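Long-range contact in leucine aminopeptidase 2, chloroplastic (Streptomyces sp. BC16019, PDB 5LHJ), which acts as an M17-family metalloaminopeptidase in the maturation of the peptide antibiotic bottromycin, probably removing unsubstituted N-terminal amino acids: residues Ala372-Ala377 / Trp458-Ile463. Sequence-based numbering, arbitrary orientation.
Sequences ATLTSA and WAHLDI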
# COMPACT_ATOMS: atom_id res chain seq x y z
N ALA A 372 -25.87 -14.75 7.58
CA ALA A 372 -25.16 -13.48 7.70
C ALA A 372 -24.12 -13.31 6.62
O ALA A 372 -23.44 -14.26 6.24
CB ALA A 372 -24.52 -13.38 9.08
N THR A 373 -24.02 -12.09 6.09
CA THR A 373 -22.89 -11.69 5.24
C THR A 373 -21.75 -11.31 6.18
O THR A 373 -21.54 -10.13 6.50
CB THR A 373 -23.29 -10.52 4.33
OG1 THR A 373 -23.87 -9.47 5.11
CG2 THR A 373 -24.31 -10.99 3.29
N LEU A 374 -21.03 -12.31 6.66
CA LEU A 374 -20.22 -12.12 7.86
C LEU A 374 -18.76 -11.80 7.58
O LEU A 374 -18.25 -10.83 8.13
CB LEU A 374 -20.36 -13.32 8.82
CG LEU A 374 -20.10 -13.01 10.30
CD1 LEU A 374 -21.09 -11.99 10.84
CD2 LEU A 374 -20.16 -14.29 11.11
N THR A 375 -18.08 -12.59 6.74
CA THR A 375 -16.62 -12.46 6.61
C THR A 375 -16.16 -12.41 5.18
O THR A 375 -16.71 -13.10 4.33
CB THR A 375 -15.87 -13.62 7.30
OG1 THR A 375 -16.12 -14.87 6.61
CG2 THR A 375 -16.29 -13.73 8.74
N SER A 376 -15.12 -11.62 4.93
CA SER A 376 -14.52 -11.51 3.61
C SER A 376 -13.52 -12.63 3.35
O SER A 376 -13.23 -12.94 2.20
CB SER A 376 -13.85 -10.16 3.44
OG SER A 376 -12.86 -9.97 4.44
N ALA A 377 -13.01 -13.26 4.42
CA ALA A 377 -11.97 -14.28 4.29
C ALA A 377 -12.48 -15.51 3.54
O ALA A 377 -11.70 -16.12 2.80
CB ALA A 377 -11.43 -14.66 5.66
N TRP A 458 -27.69 -26.13 15.96
CA TRP A 458 -27.44 -24.84 15.34
C TRP A 458 -26.64 -24.98 14.06
O TRP A 458 -25.76 -25.83 13.96
CB TRP A 458 -26.71 -23.94 16.35
CG TRP A 458 -25.97 -22.74 15.80
CD1 TRP A 458 -26.50 -21.53 15.42
CD2 TRP A 458 -24.56 -22.64 15.61
NE1 TRP A 458 -25.50 -20.70 14.98
CE2 TRP A 458 -24.29 -21.36 15.10
CE3 TRP A 458 -23.49 -23.53 15.81
CZ2 TRP A 458 -23.00 -20.93 14.80
CZ3 TRP A 458 -22.19 -23.10 15.50
CH2 TRP A 458 -21.97 -21.82 15.00
N ALA A 459 -26.98 -24.13 13.09
CA ALA A 459 -26.20 -23.98 11.87
C ALA A 459 -26.01 -22.50 11.57
O ALA A 459 -26.87 -21.67 11.87
CB ALA A 459 -26.86 -24.68 10.69
N HIS A 460 -24.87 -22.19 10.94
CA HIS A 460 -24.49 -20.82 10.57
C HIS A 460 -24.16 -20.80 9.08
O HIS A 460 -23.35 -21.61 8.60
CB HIS A 460 -23.29 -20.41 11.44
CG HIS A 460 -22.47 -19.28 10.89
ND1 HIS A 460 -23.00 -18.03 10.62
CD2 HIS A 460 -21.15 -19.20 10.60
CE1 HIS A 460 -22.04 -17.25 10.16
NE2 HIS A 460 -20.91 -17.93 10.15
N LEU A 461 -24.81 -19.89 8.35
CA LEU A 461 -24.58 -19.71 6.92
C LEU A 461 -23.89 -18.37 6.69
O LEU A 461 -24.48 -17.33 6.96
CB LEU A 461 -25.90 -19.73 6.15
CG LEU A 461 -26.82 -20.93 6.29
CD1 LEU A 461 -27.97 -20.87 5.27
CD2 LEU A 461 -26.07 -22.21 6.11
N ASP A 462 -22.64 -18.39 6.22
CA ASP A 462 -21.89 -17.17 5.93
C ASP A 462 -21.99 -16.94 4.42
O ASP A 462 -21.41 -17.70 3.64
CB ASP A 462 -20.44 -17.31 6.40
CG ASP A 462 -19.64 -15.99 6.32
OD1 ASP A 462 -20.07 -15.00 5.68
OD2 ASP A 462 -18.54 -15.96 6.92
N ILE A 463 -22.75 -15.92 4.02
CA ILE A 463 -23.12 -15.73 2.61
C ILE A 463 -22.58 -14.41 2.03
O ILE A 463 -23.13 -13.90 1.06
CB ILE A 463 -24.65 -15.84 2.42
CG1 ILE A 463 -25.40 -14.74 3.19
CG2 ILE A 463 -25.13 -17.22 2.85
CD1 ILE A 463 -26.84 -14.55 2.74
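The carboxylate of Asp-462 reaches from the end of one strand to Leu-374 and Thr-375, in the loop after strand 367-372. Its CG is anti to the backbone N (chi1 -171°), and this extended rotamer carries both oxygens to the loop. Leu-374 N donates to OD1 of Asp-462 at 3.0 Å, coming from above the carboxylate plane. The N-H of Thr-375 adds a weak bond to the same oxygen. OD2 accepts the hydroxyl of Thr-375, OG1 to OD2 2.7 Å, on its syn side. That OG1 also bonds to Thr-441 of helix 440-449. With a leucine in place of Asp-462, the N-H groups of Leu-374 and Thr-375 would probably lose this acceptor, and the Thr-375 hydroxyl would keep Thr-441 but lose the carboxylate. Strands 367-372 and 458-462 are neighbours and run parallel in the sheet of the M17 catalytic domain. Ala-372 N bonds to Leu-461 O at 3.0 Å, and Ile-463 N to Ala-372 O at 2.9 Å. After Ala-372 the chain leaves the strand through an inverse gamma turn centred on Thr-373. Thr-373 OG1 bonds to Asp-284 and its carbonyl O to Lys-261; both residues bind manganese in this enzyme, though no metal is bound to this chain here. The methyl of Thr-373 faces Ile-463, CG2 to CG1 3.9 Å. On the face that carries Asp-462, the side chain of Leu-374 crosses that of His-460 at about a right angle. Its CD2 lies 3.6 Å from CE1 of the His-460 imidazole and meets the ring obliquely. The ring's ND1 is bonded to Asp-370, which also takes the indole N-H of Trp-458.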